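Local atomic coordinates of spore coat polysaccharide biosynthesis protein SpsE (Bacillus subtilis, PDB entry 1VLI), a protein that probably condenses a phosphorylated N-acylmannosamine with phosphoenolpyruvate, as N-acylneuraminate-9-phosphate synthases do, in the making of spore coat polysaccharide. Residues I209-L212 against A213-P217; D40-L43 against D44-F47; Q64-Q67 against A68-Y72. All coordinates share one frame; numbering follows the deposited sequence.

Contact 1: I209-L212 against A213-P217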
ATOM      1  N   ILE A 209      -5.998  -2.615  15.566  1.00 59.83           N
ATOM      2  CA  ILE A 209      -5.368  -1.302  15.626  1.00 57.13           C
ATOM      3  C   ILE A 209      -4.614  -1.030  16.952  1.00 55.44           C
ATOM      4  O   ILE A 209      -3.407  -0.799  16.885  1.00 55.70           O
ATOM      5  CB  ILE A 209      -6.386  -0.182  15.266  1.00 59.07           C
ATOM      6  CG1 ILE A 209      -6.744  -0.276  13.775  1.00 59.05           C
ATOM      7  CG2 ILE A 209      -5.820   1.202  15.641  1.00 51.27           C
ATOM      8  CD1 ILE A 209      -7.877   0.690  13.339  1.00 59.49           C
ATOM      9  N   PRO A 210      -5.281  -1.046  18.124  1.00 53.39           N
ATOM     10  CA  PRO A 210      -4.547  -1.007  19.411  1.00 54.28           C
ATOM     11  C   PRO A 210      -3.479  -2.066  19.627  1.00 54.30           C
ATOM     12  O   PRO A 210      -2.439  -1.751  20.199  1.00 58.10           O
ATOM     13  CB  PRO A 210      -5.647  -1.073  20.505  1.00 51.04           C
ATOM     14  CG  PRO A 210      -6.891  -1.416  19.814  1.00 50.20           C
ATOM     15  CD  PRO A 210      -6.742  -0.977  18.339  1.00 52.16           C
HETATM   16  N   MSE A 211      -3.693  -3.291  19.157  1.00 54.19           N
HETATM   17  CA  MSE A 211      -2.681  -4.325  19.268  1.00 50.65           C
HETATM   18  C   MSE A 211      -1.408  -3.884  18.532  1.00 54.73           C
HETATM   19  O   MSE A 211      -0.313  -3.891  19.114  1.00 54.87           O
HETATM   20  CB  MSE A 211      -3.202  -5.620  18.656  1.00 51.07           C
HETATM   21  CG  MSE A 211      -2.309  -6.810  18.853  1.00 49.02           C
HETATM   22 SE   MSE A 211      -0.921  -6.964  17.538  1.00 62.91          SE
HETATM   23  CE  MSE A 211      -2.018  -7.507  15.914  1.00 58.73           C
ATOM     24  N   LEU A 212      -1.533  -3.499  17.257  1.00 53.36           N
ATOM     25  CA  LEU A 212      -0.351  -3.000  16.524  1.00 53.35           C
ATOM     26  C   LEU A 212       0.305  -1.795  17.183  1.00 49.83           C
ATOM     27  O   LEU A 212       1.509  -1.679  17.199  1.00 53.35           O
ATOM     28  CB  LEU A 212      -0.653  -2.674  15.061  1.00 49.36           C
ATOM     29  CG  LEU A 212      -1.040  -3.865  14.197  1.00 62.23           C
ATOM     30  CD1 LEU A 212      -1.400  -3.365  12.826  1.00 53.76           C
ATOM     31  CD2 LEU A 212       0.059  -5.002  14.153  1.00 55.94           C
ATOM     32  N   ALA A 213      -0.480  -0.922  17.758  1.00 48.76           N
ATOM     33  CA  ALA A 213       0.069   0.309  18.325  1.00 51.89           C
ATOM     34  C   ALA A 213       0.941   0.017  19.547  1.00 53.55           C
ATOM     35  O   ALA A 213       2.004   0.617  19.742  1.00 54.38           O
ATOM     36  CB  ALA A 213      -1.063   1.276  18.696  1.00 42.43           C
ATOM     37  N   ALA A 214       0.480  -0.904  20.388  1.00 55.39           N
ATOM     38  CA  ALA A 214       1.285  -1.339  21.505  1.00 52.97           C
ATOM     39  C   ALA A 214       2.470  -2.133  20.996  1.00 53.82           C
ATOM     40  O   ALA A 214       3.586  -1.928  21.458  1.00 56.76           O
ATOM     41  CB  ALA A 214       0.443  -2.140  22.511  1.00 57.25           C
ATOM     42  N   ALA A 215       2.258  -2.990  19.999  1.00 55.71           N
ATOM     43  CA  ALA A 215       3.356  -3.838  19.476  1.00 56.78           C
ATOM     44  C   ALA A 215       4.487  -3.067  18.798  1.00 56.64           C
ATOM     45  O   ALA A 215       5.637  -3.508  18.864  1.00 54.60           O
ATOM     46  CB  ALA A 215       2.823  -4.972  18.544  1.00 56.67           C
ATOM     47  N   PHE A 216       4.156  -1.938  18.146  1.00 57.95           N
ATOM     48  CA  PHE A 216       5.122  -1.064  17.461  1.00 56.04           C
ATOM     49  C   PHE A 216       4.971   0.379  17.929  1.00 58.29           C
ATOM     50  O   PHE A 216       4.506   1.236  17.159  1.00 55.29           O
ATOM     51  CB  PHE A 216       4.895  -1.121  15.938  1.00 56.20           C
ATOM     52  CG  PHE A 216       5.000  -2.504  15.377  1.00 55.04           C
ATOM     53  CD1 PHE A 216       6.250  -3.062  15.092  1.00 56.78           C
ATOM     54  CD2 PHE A 216       3.856  -3.273  15.166  1.00 53.90           C
ATOM     55  CE1 PHE A 216       6.366  -4.368  14.613  1.00 56.59           C
ATOM     56  CE2 PHE A 216       3.963  -4.585  14.675  1.00 45.95           C
ATOM     57  CZ  PHE A 216       5.223  -5.128  14.418  1.00 56.31           C
ATOM     58  N   PRO A 217       5.389   0.685  19.153  1.00 57.34           N
ATOM     59  CA  PRO A 217       5.029   1.950  19.748  1.00 59.77           C
ATOM     60  C   PRO A 217       5.773   3.126  19.116  1.00 60.91           C
ATOM     61  O   PRO A 217       5.455   4.270  19.414  1.00 64.25           O
ATOM     62  CB  PRO A 217       5.393   1.757  21.237  1.00 56.37           C
ATOM     63  CG  PRO A 217       6.560   0.882  21.198  1.00 58.08           C
ATOM     64  CD  PRO A 217       6.301  -0.071  20.023  1.00 58.34           C
TER
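Leu212 O accepts the shortest backbone bond of this helix end, 2.8 Å from Phe216 N with an N-H...O angle of 149°, and the same oxygen also lies at the edge of the Phe216 ring, 3.5 Å from CD2. The regular i to i+4 ladder before it pairs Ala215 N with Met211 O, Ala214 N with Pro210 O and Ala213 N with Ile209 O, the last at 3.1 Å. Pro210 suits the first turn of helix 208-215, where its missing N-H costs nothing because no helical carbonyl four residues back awaits it.

On the inner side Leu212 and Phe216 lie side by side and point the same way. Both carry CG anti to the carbonyl carbon (chi1 -65° and -58°), and this sends Leu212 CD2 to the ring edge, in plane, 4.0 Å from CE2. Helix 208-215 links strands 188-193 and 220-225 of the TIM barrel; Ile170, Val173 and Trp177 of helix 170-181 meet the ring, while Ile209 and Leu212 rest on Ile221 of strand 220-225. The selenium of Met211, a selenomethionine, lies 4.4 Å from Ala215 CB, a loose apolar touch.

Phe216 leaves helical angles while its N-H still bonds, and Pro217, having no N-H, cannot continue the series to Ala213 O, which is consistent with the helix stopping here.

Contact 2: D40-L43 against D44-F47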
ATOM      1  N   ASP A  40     -11.364   7.660 -15.072  1.00 59.33           N
ATOM      2  CA  ASP A  40     -11.779   6.999 -16.300  1.00 60.24           C
ATOM      3  C   ASP A  40     -10.979   7.429 -17.544  1.00 62.67           C
ATOM      4  O   ASP A  40     -11.516   7.448 -18.639  1.00 64.99           O
ATOM      5  CB  ASP A  40     -13.287   7.194 -16.512  1.00 57.99           C
ATOM      6  CG  ASP A  40     -14.151   6.432 -15.488  1.00 67.85           C
ATOM      7  OD1 ASP A  40     -13.689   5.402 -14.913  1.00 65.14           O
ATOM      8  OD2 ASP A  40     -15.330   6.787 -15.219  1.00 69.06           O
ATOM      9  N   GLY A  41      -9.705   7.779 -17.365  1.00 62.99           N
ATOM     10  CA  GLY A  41      -8.842   8.292 -18.438  1.00 59.98           C
ATOM     11  C   GLY A  41      -9.154   9.696 -18.933  1.00 61.56           C
ATOM     12  O   GLY A  41      -8.717  10.100 -20.003  1.00 61.87           O
ATOM     13  N   LYS A  42      -9.914  10.450 -18.157  1.00 62.06           N
ATOM     14  CA  LYS A  42     -10.258  11.814 -18.510  1.00 59.42           C
ATOM     15  C   LYS A  42      -9.622  12.761 -17.499  1.00 60.59           C
ATOM     16  O   LYS A  42      -9.964  12.721 -16.291  1.00 60.75           O
ATOM     17  CB  LYS A  42     -11.775  11.976 -18.525  1.00 59.56           C
ATOM     18  CG  LYS A  42     -12.480  11.007 -19.457  1.00 60.14           C
ATOM     19  CD  LYS A  42     -13.806  11.575 -19.949  1.00 74.91           C
ATOM     20  CE  LYS A  42     -14.990  11.053 -19.151  1.00 75.19           C
ATOM     21  NZ  LYS A  42     -15.090   9.574 -19.298  1.00 78.65           N
ATOM     22  N   LEU A  43      -8.701  13.598 -17.990  1.00 59.51           N
ATOM     23  CA  LEU A  43      -7.930  14.522 -17.147  1.00 61.16           C
ATOM     24  C   LEU A  43      -8.795  15.500 -16.370  1.00 61.78           C
ATOM     25  O   LEU A  43      -8.503  15.813 -15.219  1.00 62.01           O
ATOM     26  CB  LEU A  43      -6.888  15.292 -17.970  1.00 62.68           C
ATOM     27  CG  LEU A  43      -6.132  16.421 -17.244  1.00 66.10           C
ATOM     28  CD1 LEU A  43      -5.334  15.907 -16.044  1.00 61.14           C
ATOM     29  CD2 LEU A  43      -5.243  17.226 -18.181  1.00 62.07           C
ATOM     30  N   ASP A  44      -9.860  15.988 -16.993  1.00 63.66           N
ATOM     31  CA  ASP A  44     -10.769  16.912 -16.302  1.00 67.47           C
ATOM     32  C   ASP A  44     -11.503  16.211 -15.151  1.00 65.66           C
ATOM     33  O   ASP A  44     -11.816  16.851 -14.142  1.00 65.58           O
ATOM     34  CB  ASP A  44     -11.756  17.570 -17.279  1.00 68.59           C
ATOM     35  CG  ASP A  44     -12.378  16.561 -18.239  1.00 81.50           C
ATOM     36  OD1 ASP A  44     -11.650  16.035 -19.126  1.00 96.57           O
ATOM     37  OD2 ASP A  44     -13.584  16.224 -18.180  1.00 89.92           O
ATOM     38  N   GLN A  45     -11.756  14.905 -15.310  1.00 64.21           N
ATOM     39  CA  GLN A  45     -12.380  14.089 -14.271  1.00 62.90           C
ATOM     40  C   GLN A  45     -11.391  13.842 -13.142  1.00 64.24           C
ATOM     41  O   GLN A  45     -11.795  13.729 -11.976  1.00 64.85           O
ATOM     42  CB  GLN A  45     -12.906  12.762 -14.831  1.00 62.58           C
ATOM     43  CG  GLN A  45     -13.965  12.073 -13.935  1.00 58.74           C
ATOM     44  CD  GLN A  45     -14.649  10.897 -14.623  1.00 60.19           C
ATOM     45  OE1 GLN A  45     -15.255  11.052 -15.676  1.00 60.29           O
ATOM     46  NE2 GLN A  45     -14.552   9.726 -14.030  1.00 59.55           N
ATOM     47  N   ALA A  46     -10.100  13.749 -13.484  1.00 62.73           N
ATOM     48  CA  ALA A  46      -9.045  13.704 -12.462  1.00 58.92           C
ATOM     49  C   ALA A  46      -9.027  14.997 -11.617  1.00 57.71           C
ATOM     50  O   ALA A  46      -8.972  14.918 -10.383  1.00 57.95           O
ATOM     51  CB  ALA A  46      -7.690  13.422 -13.072  1.00 55.73           C
ATOM     52  N   PHE A  47      -9.110  16.163 -12.269  1.00 54.59           N
ATOM     53  CA  PHE A  47      -9.214  17.463 -11.572  1.00 53.71           C
ATOM     54  C   PHE A  47     -10.458  17.530 -10.705  1.00 53.29           C
ATOM     55  O   PHE A  47     -10.419  18.127  -9.614  1.00 54.78           O
ATOM     56  CB  PHE A  47      -9.232  18.675 -12.536  1.00 54.37           C
ATOM     57  CG  PHE A  47      -7.927  18.906 -13.280  1.00 59.11           C
ATOM     58  CD1 PHE A  47      -6.695  18.706 -12.662  1.00 56.43           C
ATOM     59  CD2 PHE A  47      -7.936  19.370 -14.595  1.00 69.86           C
ATOM     60  CE1 PHE A  47      -5.505  18.924 -13.343  1.00 60.94           C
ATOM     61  CE2 PHE A  47      -6.735  19.592 -15.293  1.00 67.03           C
ATOM     62  CZ  PHE A  47      -5.521  19.372 -14.664  1.00 56.10           C
TER
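Leu43 and Phe47, one helical turn apart, make the apolar part of this contact. Leu43 CG stands anti to its backbone N (chi1 173°), which carries CD1 over the face of the Phe47 ring, 4.1 Å from the centroid and 24° off the normal, a CH-pi contact. The ring also meets Tyr109 and Leu106 of helix 103-112. With alanine in place of Phe47, Leu43 CD1 would probably lose the face it rests on and a gap would open toward Leu106 and Tyr109.

Backbone bonds come next. Lys42 is the N-cap residue of helix 43-56, the first helix of the TIM barrel, whose strand 30-36 precedes it; the Lys42 carbonyl O takes Ala46 N at 3.0 Å and, weakly, Gln45 N. Phe47 N binds Leu43 O at 3.0 Å.

Polar side chains bridge the loop to the helix. The long, extended Gln45 reaches back so that NE2 makes a weak bond of 3.3 Å to Asp40 OD2, amide and carboxylate planes 79° apart; NE2 also binds Asn38 O, and Asp40 OD1 pairs with His260 NE2. The Lys42 chain, bent at chi3 and chi4, passes the Gln45 side chain at a slant, CE 3.5 Å from OE1.

Contact 3: Q64-Q67 against A68-Y72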
ATOM      1  N   GLN A  64      -3.466   5.985  -8.631  1.00 55.93           N
ATOM      2  CA  GLN A  64      -2.612   4.922  -9.170  1.00 57.72           C
ATOM      3  C   GLN A  64      -1.775   5.438 -10.332  1.00 58.68           C
ATOM      4  O   GLN A  64      -2.311   5.989 -11.303  1.00 59.73           O
ATOM      5  CB  GLN A  64      -3.448   3.759  -9.661  1.00 57.73           C
ATOM      6  CG  GLN A  64      -2.721   2.421  -9.655  1.00 64.80           C
ATOM      7  CD  GLN A  64      -3.603   1.288 -10.172  1.00 63.65           C
ATOM      8  OE1 GLN A  64      -3.325   0.715 -11.218  1.00 62.78           O
ATOM      9  NE2 GLN A  64      -4.666   0.981  -9.446  1.00 75.18           N
HETATM   10  N   MSE A  65      -0.462   5.268 -10.234  1.00 59.10           N
HETATM   11  CA  MSE A  65       0.415   5.679 -11.317  1.00 63.16           C
HETATM   12  C   MSE A  65       0.902   4.537 -12.180  1.00 60.91           C
HETATM   13  O   MSE A  65       1.132   4.722 -13.366  1.00 59.65           O
HETATM   14  CB  MSE A  65       1.592   6.471 -10.789  1.00 60.25           C
HETATM   15  CG  MSE A  65       1.207   7.897 -10.462  1.00 67.79           C
HETATM   16 SE   MSE A  65       2.772   8.968  -9.975  1.00 76.42          SE
HETATM   17  CE  MSE A  65       3.829   8.700 -11.555  1.00 50.37           C
ATOM     18  N   PHE A  66       1.040   3.352 -11.599  1.00 60.49           N
ATOM     19  CA  PHE A  66       1.644   2.248 -12.315  1.00 62.70           C
ATOM     20  C   PHE A  66       0.661   1.103 -12.571  1.00 68.70           C
ATOM     21  O   PHE A  66      -0.222   0.838 -11.748  1.00 69.64           O
ATOM     22  CB  PHE A  66       2.913   1.811 -11.590  1.00 59.20           C
ATOM     23  CG  PHE A  66       3.798   2.968 -11.230  1.00 61.56           C
ATOM     24  CD1 PHE A  66       4.684   3.507 -12.164  1.00 58.83           C
ATOM     25  CD2 PHE A  66       3.702   3.570  -9.981  1.00 61.60           C
ATOM     26  CE1 PHE A  66       5.470   4.598 -11.840  1.00 61.18           C
ATOM     27  CE2 PHE A  66       4.489   4.674  -9.652  1.00 62.60           C
ATOM     28  CZ  PHE A  66       5.369   5.184 -10.576  1.00 58.95           C
ATOM     29  N   GLN A  67       0.810   0.461 -13.739  1.00 73.42           N
ATOM     30  CA  GLN A  67      -0.054  -0.651 -14.163  1.00 75.16           C
ATOM     31  C   GLN A  67       0.270  -1.936 -13.429  1.00 75.85           C
ATOM     32  O   GLN A  67       1.426  -2.144 -13.056  1.00 75.93           O
ATOM     33  CB  GLN A  67       0.079  -0.877 -15.655  1.00 74.17           C
ATOM     34  CG  GLN A  67      -0.802   0.038 -16.465  1.00 83.13           C
ATOM     35  CD  GLN A  67      -0.647  -0.194 -17.953  1.00 92.26           C
ATOM     36  OE1 GLN A  67      -0.094  -1.223 -18.375  1.00 98.32           O
ATOM     37  NE2 GLN A  67      -1.123   0.756 -18.756  1.00 90.07           N
ATOM     38  N   ALA A  68      -0.740  -2.795 -13.249  1.00 76.13           N
ATOM     39  CA  ALA A  68      -0.604  -3.998 -12.416  1.00 79.57           C
ATOM     40  C   ALA A  68       0.266  -5.117 -13.033  1.00 81.07           C
ATOM     41  O   ALA A  68       0.888  -5.907 -12.307  1.00 80.61           O
ATOM     42  CB  ALA A  68      -1.982  -4.538 -12.010  1.00 79.62           C
ATOM     43  N   ASP A  69       0.312  -5.162 -14.367  1.00 82.50           N
ATOM     44  CA  ASP A  69       1.065  -6.177 -15.127  1.00 83.33           C
ATOM     45  C   ASP A  69       2.527  -6.334 -14.673  1.00 80.87           C
ATOM     46  O   ASP A  69       3.016  -7.452 -14.520  1.00 78.86           O
ATOM     47  CB  ASP A  69       1.030  -5.855 -16.629  1.00 85.45           C
ATOM     48  CG  ASP A  69      -0.353  -5.443 -17.114  1.00 95.37           C
ATOM     49  OD1 ASP A  69      -0.896  -4.402 -16.647  1.00101.43           O
ATOM     50  OD2 ASP A  69      -0.963  -6.099 -17.988  1.00104.13           O
ATOM     51  N   ARG A  70       3.199  -5.201 -14.457  1.00 79.25           N
ATOM     52  CA  ARG A  70       4.615  -5.139 -14.061  1.00 79.38           C
ATOM     53  C   ARG A  70       4.884  -5.862 -12.732  1.00 81.02           C
ATOM     54  O   ARG A  70       6.038  -6.112 -12.363  1.00 82.47           O
ATOM     55  CB  ARG A  70       5.087  -3.668 -13.977  1.00 78.34           C
ATOM     56  CG  ARG A  70       4.556  -2.908 -12.729  1.00 78.01           C
ATOM     57  CD  ARG A  70       4.742  -1.405 -12.788  1.00 76.13           C
ATOM     58  NE  ARG A  70       6.158  -1.047 -12.740  1.00 71.77           N
ATOM     59  CZ  ARG A  70       6.678   0.020 -13.350  1.00 74.46           C
ATOM     60  NH1 ARG A  70       5.896   0.827 -14.055  1.00 72.35           N
ATOM     61  NH2 ARG A  70       7.978   0.282 -13.266  1.00 70.79           N
HETATM   62  N   MSE A  71       3.818  -6.197 -12.017  1.00 81.85           N
HETATM   63  CA  MSE A  71       3.948  -6.870 -10.738  1.00 83.44           C
HETATM   64  C   MSE A  71       4.049  -8.414 -10.836  1.00 81.40           C
HETATM   65  O   MSE A  71       4.540  -9.061  -9.911  1.00 76.77           O
HETATM   66  CB  MSE A  71       2.792  -6.444  -9.861  1.00 82.39           C
HETATM   67  CG  MSE A  71       2.617  -4.934  -9.843  1.00 86.79           C
HETATM   68 SE   MSE A  71       1.673  -4.381  -8.231  1.00 90.41          SE
HETATM   69  CE  MSE A  71      -0.215  -4.906  -8.783  1.00 99.65           C
ATOM     70  N   TYR A  72       3.608  -8.969 -11.974  1.00 82.40           N
ATOM     71  CA  TYR A  72       3.464 -10.422 -12.204  1.00 82.80           C
ATOM     72  C   TYR A  72       4.513 -10.987 -13.196  1.00 84.31           C
ATOM     73  O   TYR A  72       4.863 -12.187 -13.143  1.00 85.38           O
ATOM     74  CB  TYR A  72       2.023 -10.736 -12.671  1.00 82.55           C
ATOM     75  CG  TYR A  72       0.963 -10.222 -11.707  1.00 81.92           C
ATOM     76  CD1 TYR A  72       0.458  -8.913 -11.806  1.00 80.37           C
ATOM     77  CD2 TYR A  72       0.497 -11.030 -10.674  1.00 79.51           C
ATOM     78  CE1 TYR A  72      -0.494  -8.427 -10.891  1.00 80.31           C
ATOM     79  CE2 TYR A  72      -0.448 -10.561  -9.754  1.00 85.58           C
ATOM     80  CZ  TYR A  72      -0.939  -9.265  -9.865  1.00 83.17           C
ATOM     81  OH  TYR A  72      -1.865  -8.830  -8.946  1.00 74.99           O
TER
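Three torsions bring Phe66 and Arg70 together: the ring has CG anti to the carbonyl carbon (chi1 -48°), while Arg70 CG sits between its backbone N and carbonyl carbon (chi1 74°), and a bend at chi3 turns the guanidinium back toward the ring. NH1 then approaches Phe66 CD1 obliquely at 3.5 Å, the two planes 80° apart, and Arg70 CD lies 3.9 Å from Phe66 CB. An arginine fits here because its methylene groups can run beside apolar and carbonyl atoms while its charged end reaches a distant acid: CG passes 3.2 Å from Gln67 O, and NE forms a salt bridge with Asp123, which holds the guanidinium in place.

Gln67 and Asp69 also come near each other, Asp69 OD1 lying 3.8 Å from Gln67 CB. Met71 N binds Ala68 O at 3.0 Å and Tyr72 N binds Asp69 O, short turns in keeping with 68-71, which has helical phi/psi without the regular bonds.

The whole segment leaves barrel strand 60-63 and leads toward helix 89-92; Phe66 and Arg70 pack on Ser126 of helix 124-131, with Leu129 of that helix also touching Phe66, and the backbone of Gln67 bonds to Ser95.

From the N terminus, contact 2 comes first: it joins the loop after strand 30-36 to the opening turn of helix 43-56. Contact 3 follows strand 60-63 and shapes the start of the long connection toward helix 89-92. Contact 1 comes last, at the C-terminal end of helix 208-215, before strand 220-225. Each is local, closing no loop beyond its own few residues, and the three run in series, neither nesting nor crossing. Contacts 2 and 3 are neighbours that do not touch, about 9 Å apart at nearest atoms, both in connections that leave strands of the parallel barrel. Contact 1 lies across the chain's centre, its centre about 39 Å from that of contact 2 and 31 Å from that of contact 3.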